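Local coordinates for adenylate kinase (Thermus thermophilus, PDB 3CM0), which catalyses the reversible transfer of the terminal phosphate of ATP to AMP, giving two molecules of ADP and helping to keep adenine nucleotides in balance, at residues 66-71 with 83-88; 70-75 with 96-101. All coordinates share one frame; numbering follows the deposited sequence.

Interaction 1: residues 66-71 with 83-88; sequences DLILEL and DGFPRT
Ile68 and Leu69 on helix 65-75 meet the loop that follows strand 79-83 across a wide backbone gap, with 10.2 Å between the CA atoms of Ile68 and Phe85, so that side chains alone make the contact. Phe85 spans most of the gap: CG lies anti to the backbone N (chi1 -171°), and its ring points at the helix with the CE2-CZ end leading. The CG2 methyl of Ile68 meets Phe85 CE2 at 3.7 Å, while Leu69 bends a methyl in near the plane of the ring, CD2 lying 3.9 Å from Phe85 CZ. The two methyls thus meet adjacent atoms of the ring, Leu69 at the edge and Ile68 from an oblique angle, and Pro86 CB covers one face, offset toward the rim.

The other branch of Ile68 reaches Arg87, where CD1 sits 3.8 Å from NH2, at the edge of the guanidinium group. Arg87 folds back over its own loop through a bend at chi3; its NH1 comes in the plane of the Phe85 ring at the edge, and donates to Gly84 O at 3.1 Å. That bond is somewhat bent (N-H...O 137°), and it ties the guanidinium to the loop while the isoleucine methyl packs beside it. A cis peptide links Phe85 to Pro86, and Asp83, just ahead, forms a salt bridge with Lys17 of the predicted ATP site. Asp83 to Arg87 spell the DGFPR signature of adenylate kinases, and Gly84 to Arg87 probably help bind AMP.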
loop_
_atom_site.group_PDB
_atom_site.type_symbol
_atom_site.label_atom_id
_atom_site.label_comp_id
_atom_site.label_asym_id
_atom_site.label_seq_id
_atom_site.Cartn_x
_atom_site.Cartn_y
_atom_site.Cartn_z
ATOM N N ASP A 66 -5.844 8.613 -14.282
ATOM C CA ASP A 66 -6.530 7.732 -15.224
ATOM C C ASP A 66 -5.625 6.666 -15.812
ATOM O O ASP A 66 -6.063 5.543 -16.115
ATOM C CB ASP A 66 -7.235 8.548 -16.303
ATOM C CG ASP A 66 -6.284 9.351 -17.153
ATOM O OD1 ASP A 66 -5.119 9.554 -16.745
ATOM O OD2 ASP A 66 -6.722 9.792 -18.240
ATOM N N LEU A 67 -4.350 6.988 -15.948
ATOM C CA LEU A 67 -3.403 6.022 -16.484
ATOM C C LEU A 67 -3.062 4.981 -15.415
ATOM O O LEU A 67 -2.930 3.798 -15.695
ATOM C CB LEU A 67 -2.150 6.767 -16.954
ATOM C CG LEU A 67 -1.106 5.867 -17.600
ATOM C CD1 LEU A 67 -1.758 5.104 -18.735
ATOM C CD2 LEU A 67 0.052 6.708 -18.105
ATOM N N ILE A 68 -2.917 5.415 -14.167
ATOM C CA ILE A 68 -2.628 4.477 -13.088
ATOM C C ILE A 68 -3.792 3.465 -12.955
ATOM O O ILE A 68 -3.574 2.274 -12.803
ATOM C CB ILE A 68 -2.485 5.248 -11.743
ATOM C CG1 ILE A 68 -1.260 6.172 -11.820
ATOM C CG2 ILE A 68 -2.388 4.269 -10.581
ATOM C CD1 ILE A 68 -1.073 7.026 -10.591
ATOM N N LEU A 69 -5.024 3.959 -12.963
ATOM C CA LEU A 69 -6.168 3.058 -12.856
ATOM C C LEU A 69 -6.260 2.148 -14.096
ATOM O O LEU A 69 -6.662 1.011 -13.977
ATOM C CB LEU A 69 -7.467 3.851 -12.672
ATOM C CG LEU A 69 -7.827 4.234 -11.208
ATOM C CD1 LEU A 69 -8.251 3.004 -10.482
ATOM C CD2 LEU A 69 -6.637 4.896 -10.497
ATOM N N GLU A 70 -5.895 2.662 -15.272
ATOM C CA GLU A 70 -5.884 1.830 -16.483
ATOM C C GLU A 70 -4.889 0.661 -16.302
ATOM O O GLU A 70 -5.196 -0.503 -16.628
ATOM C CB GLU A 70 -5.480 2.669 -17.701
ATOM C CG GLU A 70 -5.156 1.792 -18.969
ATOM C CD GLU A 70 -6.361 1.030 -19.458
ATOM O OE1 GLU A 70 -7.482 1.557 -19.291
ATOM O OE2 GLU A 70 -6.209 -0.076 -20.034
ATOM N N LEU A 71 -3.697 0.969 -15.784
ATOM C CA LEU A 71 -2.692 -0.070 -15.549
ATOM C C LEU A 71 -3.172 -1.089 -14.534
ATOM O O LEU A 71 -2.885 -2.266 -14.659
ATOM C CB LEU A 71 -1.378 0.536 -15.072
ATOM C CG LEU A 71 -0.598 1.303 -16.138
ATOM C CD1 LEU A 71 0.671 1.892 -15.545
ATOM C CD2 LEU A 71 -0.270 0.364 -17.302
ATOM N N ASP A 83 -0.440 -2.349 -1.931
ATOM C CA ASP A 83 0.427 -1.962 -0.820
ATOM C C ASP A 83 1.087 -0.679 -1.354
ATOM O O ASP A 83 1.901 -0.730 -2.264
ATOM C CB ASP A 83 1.441 -3.099 -0.606
ATOM C CG ASP A 83 2.532 -2.747 0.369
ATOM O OD1 ASP A 83 2.250 -2.005 1.331
ATOM O OD2 ASP A 83 3.665 -3.232 0.166
ATOM N N GLY A 84 0.704 0.460 -0.820
ATOM C CA GLY A 84 1.246 1.704 -1.333
ATOM C C GLY A 84 0.260 2.416 -2.262
ATOM O O GLY A 84 0.618 3.415 -2.910
ATOM N N PHE A 85 -0.968 1.884 -2.337
ATOM C CA PHE A 85 -2.055 2.434 -3.150
ATOM C C PHE A 85 -3.394 1.971 -2.544
ATOM O O PHE A 85 -3.516 0.831 -2.112
ATOM C CB PHE A 85 -1.947 1.961 -4.613
ATOM C CG PHE A 85 -2.895 2.646 -5.543
ATOM C CD1 PHE A 85 -4.157 2.127 -5.768
ATOM C CD2 PHE A 85 -2.533 3.834 -6.178
ATOM C CE1 PHE A 85 -5.063 2.776 -6.608
ATOM C CE2 PHE A 85 -3.431 4.490 -7.017
ATOM C CZ PHE A 85 -4.694 3.958 -7.231
ATOM N N PRO A 86 -4.424 2.855 -2.491
ATOM C CA PRO A 86 -4.413 4.247 -2.955
ATOM C C PRO A 86 -3.644 5.169 -2.023
ATOM O O PRO A 86 -3.405 4.837 -0.865
ATOM C CB PRO A 86 -5.906 4.629 -3.009
ATOM C CG PRO A 86 -6.491 3.882 -1.860
ATOM C CD PRO A 86 -5.744 2.483 -1.951
ATOM N N ARG A 87 -3.242 6.317 -2.568
ATOM C CA ARG A 87 -2.527 7.321 -1.792
ATOM C C ARG A 87 -3.459 8.500 -1.528
ATOM O O ARG A 87 -3.276 9.230 -0.574
ATOM C CB ARG A 87 -1.285 7.817 -2.550
ATOM C CG ARG A 87 -0.173 6.780 -2.688
ATOM C CD ARG A 87 0.984 7.333 -3.528
ATOM N NE ARG A 87 0.673 7.469 -4.960
ATOM C CZ ARG A 87 0.666 6.465 -5.837
ATOM N NH1 ARG A 87 0.949 5.226 -5.460
ATOM N NH2 ARG A 87 0.387 6.701 -7.112
ATOM N N THR A 88 -4.456 8.686 -2.381
ATOM C CA THR A 88 -5.382 9.801 -2.217
ATOM C C THR A 88 -6.821 9.340 -2.214
ATOM O O THR A 88 -7.147 8.260 -2.678
ATOM C CB THR A 88 -5.267 10.802 -3.364
ATOM O OG1 THR A 88 -5.777 10.187 -4.566
ATOM C CG2 THR A 88 -3.797 11.201 -3.600
#

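Interaction 2: residues 70-75 with 96-101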
loop_
_atom_site.group_PDB
_atom_site.type_symbol
_atom_site.label_atom_id
_atom_site.label_comp_id
_atom_site.label_asym_id
_atom_site.label_seq_id
_atom_site.Cartn_x
_atom_site.Cartn_y
_atom_site.Cartn_z
ATOM N N GLU A 70 -5.895 2.662 -15.272
ATOM C CA GLU A 70 -5.884 1.830 -16.483
ATOM C C GLU A 70 -4.889 0.661 -16.302
ATOM O O GLU A 70 -5.196 -0.503 -16.628
ATOM C CB GLU A 70 -5.480 2.669 -17.701
ATOM C CG GLU A 70 -5.156 1.792 -18.969
ATOM C CD GLU A 70 -6.361 1.030 -19.458
ATOM O OE1 GLU A 70 -7.482 1.557 -19.291
ATOM O OE2 GLU A 70 -6.209 -0.076 -20.034
ATOM N N LEU A 71 -3.697 0.969 -15.784
ATOM C CA LEU A 71 -2.692 -0.070 -15.549
ATOM C C LEU A 71 -3.172 -1.089 -14.534
ATOM O O LEU A 71 -2.885 -2.266 -14.659
ATOM C CB LEU A 71 -1.378 0.536 -15.072
ATOM C CG LEU A 71 -0.598 1.303 -16.138
ATOM C CD1 LEU A 71 0.671 1.892 -15.545
ATOM C CD2 LEU A 71 -0.270 0.364 -17.302
ATOM N N ILE A 72 -3.865 -0.630 -13.490
ATOM C CA ILE A 72 -4.384 -1.576 -12.520
ATOM C C ILE A 72 -5.448 -2.477 -13.188
ATOM O O ILE A 72 -5.492 -3.708 -12.951
ATOM C CB ILE A 72 -4.993 -0.819 -11.307
ATOM C CG1 ILE A 72 -3.865 -0.136 -10.529
ATOM C CG2 ILE A 72 -5.774 -1.803 -10.406
ATOM C CD1 ILE A 72 -4.382 0.838 -9.419
ATOM N N ARG A 73 -6.295 -1.896 -14.033
ATOM C CA ARG A 73 -7.312 -2.730 -14.704
ATOM C C ARG A 73 -6.589 -3.786 -15.577
ATOM O O ARG A 73 -6.968 -4.975 -15.610
ATOM C CB ARG A 73 -8.246 -1.846 -15.566
ATOM C CG ARG A 73 -9.412 -2.634 -16.277
ATOM C CD ARG A 73 -10.554 -1.720 -16.798
ATOM N NE ARG A 73 -10.159 -0.741 -17.811
ATOM C CZ ARG A 73 -10.931 0.269 -18.213
ATOM N NH1 ARG A 73 -12.136 0.433 -17.687
ATOM N NH2 ARG A 73 -10.500 1.118 -19.137
ATOM N N GLU A 74 -5.551 -3.365 -16.285
ATOM C CA GLU A 74 -4.780 -4.302 -17.152
ATOM C C GLU A 74 -4.090 -5.411 -16.368
ATOM O O GLU A 74 -3.725 -6.465 -16.928
ATOM C CB GLU A 74 -3.726 -3.528 -17.931
ATOM C CG GLU A 74 -4.335 -2.533 -18.913
ATOM C CD GLU A 74 -3.271 -1.739 -19.664
ATOM O OE1 GLU A 74 -2.088 -2.182 -19.698
ATOM O OE2 GLU A 74 -3.621 -0.678 -20.248
ATOM N N GLU A 75 -3.912 -5.142 -15.065
ATOM C CA GLU A 75 -3.256 -6.022 -14.100
ATOM C C GLU A 75 -4.168 -6.738 -13.126
ATOM O O GLU A 75 -3.699 -7.637 -12.432
ATOM C CB GLU A 75 -2.232 -5.240 -13.261
ATOM C CG GLU A 75 -1.035 -4.680 -13.998
ATOM C CD GLU A 75 0.013 -5.734 -14.278
ATOM O OE1 GLU A 75 0.347 -6.509 -13.347
ATOM O OE2 GLU A 75 0.497 -5.778 -15.427
ATOM N N ASP A 96 -12.485 1.920 -6.034
ATOM C CA ASP A 96 -13.709 1.220 -5.657
ATOM C C ASP A 96 -14.611 1.012 -6.874
ATOM O O ASP A 96 -15.273 -0.030 -7.007
ATOM C CB ASP A 96 -14.482 2.002 -4.593
ATOM C CG ASP A 96 -14.117 1.580 -3.153
ATOM O OD1 ASP A 96 -13.262 0.678 -2.935
ATOM O OD2 ASP A 96 -14.706 2.182 -2.231
ATOM N N ARG A 97 -14.666 2.000 -7.742
ATOM C CA ARG A 97 -15.467 1.851 -8.964
ATOM C C ARG A 97 -14.911 0.712 -9.839
ATOM O O ARG A 97 -15.665 -0.116 -10.380
ATOM C CB ARG A 97 -15.468 3.163 -9.745
ATOM C CG ARG A 97 -16.125 4.331 -8.971
ATOM C CD ARG A 97 -16.426 5.487 -9.929
ATOM N NE ARG A 97 -15.206 6.199 -10.313
ATOM C CZ ARG A 97 -14.667 7.200 -9.618
ATOM N NH1 ARG A 97 -15.240 7.616 -8.494
ATOM N NH2 ARG A 97 -13.559 7.789 -10.050
ATOM N N LEU A 98 -13.590 0.678 -9.980
ATOM C CA LEU A 98 -12.924 -0.375 -10.762
ATOM C C LEU A 98 -13.184 -1.760 -10.154
ATOM O O LEU A 98 -13.427 -2.717 -10.869
ATOM C CB LEU A 98 -11.399 -0.102 -10.817
ATOM C CG LEU A 98 -10.611 -1.202 -11.527
ATOM C CD1 LEU A 98 -11.207 -1.354 -12.932
ATOM C CD2 LEU A 98 -9.153 -0.840 -11.618
ATOM N N LEU A 99 -13.101 -1.903 -8.824
ATOM C CA LEU A 99 -13.349 -3.208 -8.230
ATOM C C LEU A 99 -14.792 -3.620 -8.480
ATOM O O LEU A 99 -15.090 -4.790 -8.795
ATOM C CB LEU A 99 -13.090 -3.165 -6.709
ATOM C CG LEU A 99 -11.644 -2.790 -6.355
ATOM C CD1 LEU A 99 -11.516 -2.640 -4.818
ATOM C CD2 LEU A 99 -10.674 -3.855 -6.900
ATOM N N SER A 100 -15.689 -2.650 -8.356
ATOM C CA SER A 100 -17.106 -2.924 -8.534
ATOM C C SER A 100 -17.354 -3.391 -9.970
ATOM O O SER A 100 -18.019 -4.405 -10.187
ATOM C CB SER A 100 -17.943 -1.676 -8.247
ATOM O OG SER A 100 -19.321 -1.951 -8.451
ATOM N N GLU A 101 -16.814 -2.656 -10.939
ATOM C CA GLU A 101 -16.984 -3.014 -12.360
ATOM C C GLU A 101 -16.411 -4.351 -12.775
ATOM O O GLU A 101 -16.923 -4.997 -13.692
ATOM C CB GLU A 101 -16.371 -1.932 -13.242
ATOM C CG GLU A 101 -17.144 -0.621 -13.193
ATOM C CD GLU A 101 -16.412 0.538 -13.866
ATOM O OE1 GLU A 101 -15.204 0.412 -14.182
ATOM O OE2 GLU A 101 -17.049 1.589 -14.059
HETATM O O HOH W 1 -13.750 -1.157 -16.133
#
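The guanidinium of Arg73 joins Glu101 through water 1, which lies in its plane at the edge. Arg73 NH1 donates to the water oxygen at 2.7 Å, and the water donates in turn to Glu101 OE1 at 2.9 Å, bridging two charged atoms that are themselves 4.7 Å apart. On the same group, Arg73 NH2 forms a salt bridge with Glu70 OE1, one turn back along its own helix, at 3.1 Å. Glu70 OE1 receives it through its syn lone pair, although this oxygen lies 26° out of the guanidinium plane. The arginine is therefore held by an acid within its helix and, through the water, by one on helix 89-101.

Next to this polar network Leu98 projects toward helix 65-75, the CA atoms of Arg73 and Leu98 coming within 7.3 Å. With CG anti to the backbone N (chi1 176°), its two methyls divide the work. CD2 presses on Ile72 CG2 at 3.7 Å and also lies against the backbone N of Arg73; CD1 packs on the aliphatic stem of Arg73, crossing it at a slant, 3.9 Å from its CD. With Leu98 cut back to an alanine, both methyls go, which would probably open a gap against Ile72 CG2 and leave the Arg73 stem without its apolar cover from this helix.

Helix 65-75 thereby lies against helix 89-101, the connection in the crossover from strand 79-83 to strand 104-113. Leu98 also touches Leu76, Leu71 and Glu75 meet helix 35-44 of the NMP-binding region, and Asp96 OD2 is hydrogen-bonded to Tyr157 OH on helix 137-160.

In the fold
Helix 65-75 supplies one side of both interactions, with Glu70 and Leu71 in common. Interaction 1 sets this helix against a loop at the predicted AMP site, nearer the centre of the chain (about 10 Å, against about 16 Å, between centres), and rests on an aromatic ring; interaction 2 sets it against helix 89-101, where aliphatic packing is edged by charges and a water. Interaction 2 is the more buried although farther out, Ile72 and Leu98 being enclosed; interaction 1 is partly buried, with Leu69 partly exposed. In both an exposed arginine borders the contact. The two adjoin through Phe85 CE1 on Ile72 CD1 at 3.5 Å, while Leu98 CD2 packs on the helix backbone, 3.9 Å from Leu69 O.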